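Long-range contact in putative superoxide reductase (Thermotoga maritima, PDB 3QZB), which probably reduces superoxide to hydrogen peroxide at an iron centre, using electrons delivered by rubredoxin: residues V39-V51 with P107-I121. Numbering follows the deposited sequence.
Sequences VKKDEKVQIVVTV and PTVTTVVKLNRSGTI
Val-113 O is held by two groups of the opposing strand: Val-45 N donates a 2.8 Å hydrogen bond to it, and Lys-44 CA, 3.4 Å away, turns its C-H to the same oxygen. Val-45 O takes the return bond from Val-113 N. The same reciprocal pairing joins Ile-47 with Thr-111 and Val-49 with Val-109; the bond from Ile-47 N to Thr-111 O is almost straight (175° at the hydrogen). On the face that carries Val-45, Ile-47 and Val-49, Ile-47 keeps its chain extended beyond CG1 (chi2 172°), carrying CD1 across to Val-113 CG2 at 3.8 Å and tip to tip against Ile-121 CD1 at 3.9 Å. Ile-121 belongs to the other sheet of the immunoglobulin-like sandwich, so this pair spans the two layers. Strand 44-51 is the middle of a three-stranded antiparallel sheet, and Val-49 reaches from the same face to Ile-68 and Val-70. The outer partner, 108-115, pairs in turn with a strand of a second subunit, and Gly-101 O of that subunit accepts a hydrogen bond from Asn-116 ND2. On the other face Gln-46, bent at chi2 (-68°), lies alongside Val-112, its OE1 3.5 Å from Val-112 CG2, while NE2 crosses to Thr-110 CG2. Lys-44 and Lys-114 run side by side, pointing the same way, with Lys-44 CE 3.8 Å from Lys-114 CE; Lys-114 CG also lies 3.4 Å from Asp-42 O. With an alanine at Lys-114, Asp-42 O would probably keep only the CB beside it, and the Lys-44 chain would lose the neighbour along its length and be freer to turn. The type II beta turn from Lys-40 to Glu-43 leads into the strand, and Asp-42 N bonds Leu-115 O there. At the far end Val-51 N bonds Pro-107 O, and the Val-51 side chain lies about 7 Å from the iron, near its ligands His-29 and His-57.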
ATOM      1  N   VAL A  39      -5.868  -2.901  28.303  1.00  8.69           N
ATOM      2  CA  VAL A  39      -4.988  -1.753  28.263  1.00  8.69           C
ATOM      3  C   VAL A  39      -5.680  -0.533  28.858  1.00  7.56           C
ATOM      4  O   VAL A  39      -6.898  -0.502  28.973  1.00  8.42           O
ATOM      5  CB  VAL A  39      -4.524  -1.448  26.822  1.00  9.15           C
ATOM      6  CG1 VAL A  39      -3.758  -2.664  26.258  1.00  9.85           C
ATOM      7  CG2 VAL A  39      -5.692  -1.057  25.940  1.00  8.75           C
ATOM      8  N   LYS A  40      -4.879   0.463  29.211  0.70  7.86           N
ATOM      9  CA  LYS A  40      -5.404   1.741  29.666  0.70  8.37           C
ATOM     10  C   LYS A  40      -5.858   2.576  28.482  0.70  8.54           C
ATOM     11  O   LYS A  40      -5.388   2.433  27.344  0.70  8.75           O
ATOM     12  CB  LYS A  40      -4.342   2.508  30.454  0.70  9.22           C
ATOM     13  CG  LYS A  40      -3.868   1.782  31.685  0.70 11.81           C
ATOM     14  CD  LYS A  40      -2.722   2.491  32.385  0.70 14.16           C
ATOM     15  CE  LYS A  40      -2.334   1.780  33.716  0.70 16.92           C
ATOM     16  NZ  LYS A  40      -1.957   0.341  33.588  0.70 17.84           N
ATOM     17  N   LYS A  41      -6.761   3.508  28.753  1.00  9.11           N
ATOM     18  CA  LYS A  41      -7.237   4.402  27.708  1.00  9.45           C
ATOM     19  C   LYS A  41      -6.127   5.259  27.145  1.00  8.84           C
ATOM     20  O   LYS A  41      -5.389   5.894  27.867  1.00 10.30           O
ATOM     21  CB  LYS A  41      -8.369   5.281  28.287  1.00 10.67           C
ATOM     22  CG  LYS A  41      -9.114   6.103  27.273  1.00 12.55           C
ATOM     23  CD  LYS A  41     -10.208   6.975  27.900  1.00 15.70           C
ATOM     24  CE  LYS A  41     -10.822   7.957  26.900  1.00 20.03           C
ATOM     25  NZ  LYS A  41     -11.957   8.776  27.454  1.00 22.14           N
ATOM     26  N   ASP A  42      -6.001   5.237  25.830  0.60  9.04           N
ATOM     27  CA  ASP A  42      -5.039   6.080  25.099  0.60 11.48           C
ATOM     28  C   ASP A  42      -3.567   5.666  25.266  0.60 10.50           C
ATOM     29  O   ASP A  42      -2.677   6.293  24.689  0.60 13.81           O
ATOM     30  CB  ASP A  42      -5.211   7.593  25.369  0.60 13.64           C
ATOM     31  CG  ASP A  42      -6.642   8.092  25.172  0.60 17.13           C
ATOM     32  OD1 ASP A  42      -7.311   7.680  24.227  0.60 24.34           O
ATOM     33  OD2 ASP A  42      -7.073   8.941  26.001  0.60 28.67           O
ATOM     34  N   GLU A  43      -3.286   4.583  25.976  1.00 11.40           N
ATOM     35  CA  GLU A  43      -1.903   4.177  26.105  1.00 12.94           C
ATOM     36  C   GLU A  43      -1.418   3.469  24.823  1.00 10.22           C
ATOM     37  O   GLU A  43      -2.204   2.859  24.103  1.00  9.97           O
ATOM     38  CB  GLU A  43      -1.622   3.415  27.359  1.00 15.48           C
ATOM     39  CG  GLU A  43      -2.017   2.037  27.341  1.00 14.51           C
ATOM     40  CD  GLU A  43      -1.352   1.132  28.481  1.00 17.37           C
ATOM     41  OE1 GLU A  43      -0.213   1.368  28.969  1.00 26.14           O
ATOM     42  OE2 GLU A  43      -2.070   0.262  28.912  1.00 13.33           O
ATOM     43  N   LYS A  44      -0.131   3.542  24.592  1.00  9.99           N
ATOM     44  CA  LYS A  44       0.427   2.879  23.429  1.00  9.02           C
ATOM     45  C   LYS A  44       0.416   1.368  23.653  1.00  9.64           C
ATOM     46  O   LYS A  44       0.813   0.893  24.718  1.00 15.57           O
ATOM     47  CB  LYS A  44       1.868   3.320  23.217  1.00 11.31           C
ATOM     48  CG  LYS A  44       1.980   4.705  22.731  1.00 15.31           C
ATOM     49  CD  LYS A  44       3.413   5.223  22.534  1.00 18.21           C
ATOM     50  CE  LYS A  44       3.378   6.600  22.015  1.00 25.43           C
ATOM     51  NZ  LYS A  44       4.744   7.216  21.700  1.00 34.69           N
ATOM     52  N   VAL A  45      -0.070   0.652  22.657  1.00  7.85           N
ATOM     53  CA  VAL A  45      -0.289  -0.792  22.687  1.00  8.77           C
ATOM     54  C   VAL A  45       0.538  -1.388  21.536  1.00  7.83           C
ATOM     55  O   VAL A  45       0.357  -1.016  20.397  1.00  8.31           O
ATOM     56  CB  VAL A  45      -1.788  -1.165  22.497  1.00 10.82           C
ATOM     57  CG1 VAL A  45      -1.975  -2.693  22.544  1.00 11.66           C
ATOM     58  CG2 VAL A  45      -2.701  -0.455  23.473  1.00 13.14           C
ATOM     59  N   GLN A  46       1.384  -2.365  21.856  1.00  7.90           N
ATOM     60  CA  GLN A  46       2.107  -3.132  20.856  1.00  8.15           C
ATOM     61  C   GLN A  46       1.242  -4.277  20.358  1.00  7.24           C
ATOM     62  O   GLN A  46       0.772  -5.086  21.146  1.00  9.60           O
ATOM     63  CB  GLN A  46       3.355  -3.722  21.469  1.00 11.01           C
ATOM     64  CG  GLN A  46       4.240  -2.834  22.257  1.00 15.95           C
ATOM     65  CD  GLN A  46       4.910  -1.823  21.428  1.00 15.48           C
ATOM     66  OE1 GLN A  46       4.821  -0.590  21.720  1.00 21.03           O
ATOM     67  NE2 GLN A  46       5.624  -2.247  20.418  1.00 15.18           N
ATOM     68  N   ILE A  47       1.048  -4.351  19.046  1.00  7.16           N
ATOM     69  CA  ILE A  47       0.418  -5.475  18.392  1.00  7.43           C
ATOM     70  C   ILE A  47       1.413  -6.099  17.420  1.00  6.65           C
ATOM     71  O   ILE A  47       1.919  -5.455  16.516  1.00  7.50           O
ATOM     72  CB  ILE A  47      -0.847  -5.050  17.620  1.00  7.16           C
ATOM     73  CG1 ILE A  47      -1.863  -4.365  18.532  1.00  9.24           C
ATOM     74  CG2 ILE A  47      -1.471  -6.248  16.907  1.00  8.27           C
ATOM     75  CD1 ILE A  47      -3.056  -3.739  17.742  1.00 10.42           C
ATOM     76  N   VAL A  48       1.742  -7.367  17.715  1.00  7.32           N
ATOM     77  CA  VAL A  48       2.617  -8.145  16.822  1.00  6.33           C
ATOM     78  C   VAL A  48       1.728  -9.092  16.037  1.00  6.60           C
ATOM     79  O   VAL A  48       0.840  -9.760  16.588  1.00  8.72           O
ATOM     80  CB  VAL A  48       3.685  -8.939  17.602  1.00  7.96           C
ATOM     81  CG1 VAL A  48       4.685  -9.565  16.617  1.00  9.70           C
ATOM     82  CG2 VAL A  48       4.412  -8.049  18.591  1.00 10.59           C
ATOM     83  N   VAL A  49       1.958  -9.156  14.722  1.00  6.37           N
ATOM     84  CA  VAL A  49       1.254 -10.153  13.894  1.00  5.49           C
ATOM     85  C   VAL A  49       2.321 -10.893  13.069  1.00  5.89           C
ATOM     86  O   VAL A  49       3.200 -10.274  12.489  1.00  6.42           O
ATOM     87  CB  VAL A  49       0.212  -9.540  12.970  1.00  6.21           C
ATOM     88  CG1 VAL A  49      -0.573 -10.636  12.283  1.00  7.35           C
ATOM     89  CG2 VAL A  49      -0.720  -8.584  13.717  1.00  8.70           C
ATOM     90  N   THR A  50       2.235 -12.226  13.098  1.00  6.30           N
ATOM     91  CA  THR A  50       3.224 -13.095  12.450  1.00  6.60           C
ATOM     92  C   THR A  50       2.531 -14.187  11.665  1.00  7.05           C
ATOM     93  O   THR A  50       1.652 -14.859  12.166  1.00  8.90           O
ATOM     94  CB  THR A  50       4.111 -13.757  13.521  1.00  7.82           C
ATOM     95  OG1 THR A  50       4.640 -12.751  14.407  1.00 10.52           O
ATOM     96  CG2 THR A  50       5.253 -14.550  12.903  1.00 10.98           C
ATOM     97  N   VAL A  51       2.930 -14.361  10.411  1.00  6.69           N
ATOM     98  CA  VAL A  51       2.517 -15.568   9.634  1.00  6.31           C
ATOM     99  C   VAL A  51       3.734 -16.516   9.683  1.00  6.61           C
ATOM    100  O   VAL A  51       4.858 -16.117   9.546  1.00  7.67           O
ATOM    101  CB  VAL A  51       2.145 -15.191   8.191  1.00  7.07           C
ATOM    102  CG1 VAL A  51       1.831 -16.436   7.355  1.00  8.24           C
ATOM    103  CG2 VAL A  51       0.936 -14.231   8.184  1.00  9.40           C
ATOM    104  N   PRO A 107       7.394 -12.163   7.123  1.00  5.47           N
ATOM    105  CA  PRO A 107       6.020 -11.716   7.411  1.00  5.97           C
ATOM    106  C   PRO A 107       5.704 -11.658   8.901  1.00  5.17           C
ATOM    107  O   PRO A 107       4.933 -12.409   9.459  1.00  6.59           O
ATOM    108  CB  PRO A 107       5.148 -12.706   6.674  1.00  7.49           C
ATOM    109  CG  PRO A 107       5.929 -13.986   6.763  1.00  6.35           C
ATOM    110  CD  PRO A 107       7.391 -13.549   6.604  1.00  6.64           C
ATOM    111  N   THR A 108       6.367 -10.666   9.507  0.50  6.43           N
ATOM    112  CA  THR A 108       6.321 -10.359  10.927  0.50  6.17           C
ATOM    113  C   THR A 108       6.221  -8.850  10.986  0.50  5.95           C
ATOM    114  O   THR A 108       6.919  -8.158  10.262  0.50  7.11           O
ATOM    115  CB  THR A 108       7.575 -10.907  11.688  0.50  5.92           C
ATOM    116  OG1 THR A 108       7.734 -12.291  11.423  0.50  7.42           O
ATOM    117  CG2 THR A 108       7.410 -10.690  13.211  0.50  7.79           C
ATOM    118  N   VAL A 109       5.306  -8.334  11.802  1.00  6.14           N
ATOM    119  CA  VAL A 109       5.239  -6.882  11.972  1.00  6.14           C
ATOM    120  C   VAL A 109       4.805  -6.556  13.405  1.00  5.26           C
ATOM    121  O   VAL A 109       3.973  -7.218  13.967  1.00  6.45           O
ATOM    122  CB  VAL A 109       4.345  -6.206  10.898  1.00  6.26           C
ATOM    123  CG1 VAL A 109       2.864  -6.623  11.058  1.00  8.07           C
ATOM    124  CG2 VAL A 109       4.542  -4.657  10.918  1.00  8.45           C
ATOM    125  N   THR A 110       5.373  -5.463  13.906  1.00  5.89           N
ATOM    126  CA  THR A 110       4.893  -4.857  15.161  1.00  6.65           C
ATOM    127  C   THR A 110       4.424  -3.445  14.831  1.00  6.18           C
ATOM    128  O   THR A 110       5.155  -2.638  14.290  1.00  7.44           O
ATOM    129  CB  THR A 110       5.985  -4.766  16.204  1.00  6.91           C
ATOM    130  OG1 THR A 110       6.556  -6.075  16.382  1.00  8.82           O
ATOM    131  CG2 THR A 110       5.424  -4.250  17.540  1.00 10.19           C
ATOM    132  N   THR A 111       3.167  -3.181  15.158  1.00  6.42           N
ATOM    133  CA  THR A 111       2.510  -1.877  15.017  1.00  6.85           C
ATOM    134  C   THR A 111       2.028  -1.434  16.398  1.00  6.00           C
ATOM    135  O   THR A 111       1.878  -2.247  17.317  1.00  7.82           O
ATOM    136  CB  THR A 111       1.375  -1.988  13.983  1.00  6.06           C
ATOM    137  OG1 THR A 111       0.838  -0.712  13.642  1.00  6.03           O
ATOM    138  CG2 THR A 111       0.244  -2.843  14.400  1.00  7.30           C
ATOM    139  N   VAL A 112       1.921  -0.116  16.549  1.00  6.23           N
ATOM    140  CA  VAL A 112       1.609   0.480  17.834  1.00  6.51           C
ATOM    141  C   VAL A 112       0.338   1.329  17.645  1.00  6.18           C
ATOM    142  O   VAL A 112       0.264   2.141  16.731  1.00  6.54           O
ATOM    143  CB  VAL A 112       2.749   1.356  18.332  1.00  7.36           C
ATOM    144  CG1 VAL A 112       2.365   2.045  19.646  1.00  9.61           C
ATOM    145  CG2 VAL A 112       4.014   0.546  18.496  1.00 10.73           C
ATOM    146  N   VAL A 113      -0.627   1.087  18.506  1.00  6.43           N
ATOM    147  CA  VAL A 113      -1.911   1.825  18.457  1.00  6.15           C
ATOM    148  C   VAL A 113      -2.184   2.459  19.828  1.00  6.52           C
ATOM    149  O   VAL A 113      -1.594   2.095  20.834  1.00  6.97           O
ATOM    150  CB  VAL A 113      -3.098   0.928  18.094  1.00  7.20           C
ATOM    151  CG1 VAL A 113      -2.938   0.393  16.658  1.00  8.69           C
ATOM    152  CG2 VAL A 113      -3.320  -0.213  19.074  1.00  7.94           C
ATOM    153  N   LYS A 114      -3.041   3.471  19.794  1.00  6.40           N
ATOM    154  CA  LYS A 114      -3.650   4.033  21.005  1.00  6.35           C
ATOM    155  C   LYS A 114      -5.143   3.839  20.842  1.00  6.46           C
ATOM    156  O   LYS A 114      -5.718   4.289  19.847  1.00  8.10           O
ATOM    157  CB  LYS A 114      -3.296   5.486  21.150  1.00  8.05           C
ATOM    158  CG  LYS A 114      -1.861   5.789  21.407  1.00  9.13           C
ATOM    159  CD  LYS A 114      -1.613   7.260  21.467  1.00 12.10           C
ATOM    160  CE  LYS A 114      -0.212   7.678  21.827  1.00 16.37           C
ATOM    161  NZ  LYS A 114      -0.173   9.168  22.028  1.00 18.29           N
ATOM    162  N   LEU A 115      -5.763   3.153  21.802  1.00  8.03           N
ATOM    163  CA  LEU A 115      -7.178   2.847  21.756  1.00  7.24           C
ATOM    164  C   LEU A 115      -7.926   3.598  22.855  1.00  8.61           C
ATOM    165  O   LEU A 115      -7.441   3.714  23.979  1.00  9.73           O
ATOM    166  CB  LEU A 115      -7.464   1.352  21.944  1.00  7.66           C
ATOM    167  CG  LEU A 115      -6.758   0.423  20.980  1.00  7.49           C
ATOM    168  CD1 LEU A 115      -6.919  -1.007  21.417  1.00  9.51           C
ATOM    169  CD2 LEU A 115      -7.192   0.674  19.555  1.00  9.25           C
ATOM    170  N   ASN A 116      -9.131   4.057  22.555  1.00  9.88           N
ATOM    171  CA  ASN A 116      -9.904   4.632  23.630  1.00 11.05           C
ATOM    172  C   ASN A 116     -11.227   4.035  23.885  1.00  9.41           C
ATOM    173  O   ASN A 116     -11.927   4.484  24.799  1.00 10.91           O
ATOM    174  CB  ASN A 116      -9.901   6.128  23.541  1.00 12.45           C
ATOM    175  CG  ASN A 116     -10.570   6.571  22.321  1.00 11.51           C
ATOM    176  OD1 ASN A 116     -11.786   6.514  22.226  1.00 14.58           O
ATOM    177  ND2 ASN A 116      -9.795   7.020  21.356  1.00 12.63           N
ATOM    178  N   ARG A 117     -11.543   2.952  23.179  1.00  8.71           N
ATOM    179  CA  ARG A 117     -12.677   2.132  23.483  1.00  9.26           C
ATOM    180  C   ARG A 117     -12.342   0.669  23.212  1.00  8.46           C
ATOM    181  O   ARG A 117     -11.567   0.376  22.316  1.00  9.36           O
ATOM    182  CB  ARG A 117     -13.940   2.512  22.631  1.00 12.68           C
ATOM    183  CG  ARG A 117     -14.301   4.012  22.554  1.00 15.10           C
ATOM    184  CD  ARG A 117     -15.747   4.301  22.201  1.00 13.93           C
ATOM    185  NE  ARG A 117     -16.187   3.798  20.902  1.00 14.81           N
ATOM    186  CZ  ARG A 117     -16.251   4.505  19.774  1.00 12.87           C
ATOM    187  NH1 ARG A 117     -15.678   5.698  19.623  1.00 12.87           N
ATOM    188  NH2 ARG A 117     -16.901   3.979  18.784  1.00 14.03           N
ATOM    189  N   SER A 118     -13.037  -0.243  23.895  1.00  9.15           N
ATOM    190  CA  SER A 118     -12.837  -1.678  23.713  1.00  9.37           C
ATOM    191  C   SER A 118     -13.307  -2.131  22.343  1.00  8.50           C
ATOM    192  O   SER A 118     -14.175  -1.527  21.730  1.00  9.12           O
ATOM    193  CB  SER A 118     -13.610  -2.461  24.755  1.00  8.43           C
ATOM    194  OG  SER A 118     -13.138  -2.121  26.052  1.00  9.40           O
ATOM    195  N   GLY A 119     -12.732  -3.215  21.840  1.00  8.21           N
ATOM    196  CA  GLY A 119     -13.068  -3.704  20.544  1.00  8.33           C
ATOM    197  C   GLY A 119     -12.394  -5.012  20.234  1.00  8.08           C
ATOM    198  O   GLY A 119     -11.992  -5.727  21.156  1.00 10.37           O
ATOM    199  N   THR A 120     -12.314  -5.315  18.944  1.00  7.16           N
ATOM    200  CA  THR A 120     -11.724  -6.528  18.413  1.00  7.34           C
ATOM    201  C   THR A 120     -10.667  -6.178  17.409  1.00  6.52           C
ATOM    202  O   THR A 120     -10.886  -5.359  16.523  1.00  7.64           O
ATOM    203  CB  THR A 120     -12.771  -7.426  17.791  1.00  7.55           C
ATOM    204  OG1 THR A 120     -13.799  -7.698  18.748  1.00  8.95           O
ATOM    205  CG2 THR A 120     -12.211  -8.755  17.331  1.00 10.10           C
ATOM    206  N   ILE A 121      -9.487  -6.796  17.558  1.00  6.30           N
ATOM    207  CA  ILE A 121      -8.387  -6.715  16.584  1.00  6.37           C
ATOM    208  C   ILE A 121      -8.594  -7.846  15.562  1.00  6.61           C
ATOM    209  O   ILE A 121      -8.769  -8.993  15.965  1.00  7.53           O
ATOM    210  CB  ILE A 121      -7.017  -6.859  17.282  1.00  6.76           C
ATOM    211  CG1 ILE A 121      -6.791  -5.795  18.342  1.00  9.33           C
ATOM    212  CG2 ILE A 121      -5.875  -6.900  16.237  1.00  7.83           C
ATOM    213  CD1 ILE A 121      -5.677  -6.141  19.352  1.00  9.91           C
TER
HETATM  214  O   HOH W   1      -6.867   6.650  21.697  1.00 16.88           O
HETATM  215  O   HOH W   2      -0.908   8.325  25.188  1.00 33.34           O
HETATM  216  O   HOH W   3      -4.766   2.063  24.239  1.00  9.36           O
HETATM  217  O   HOH W   4       7.191 -14.695  10.101  1.00 12.16           O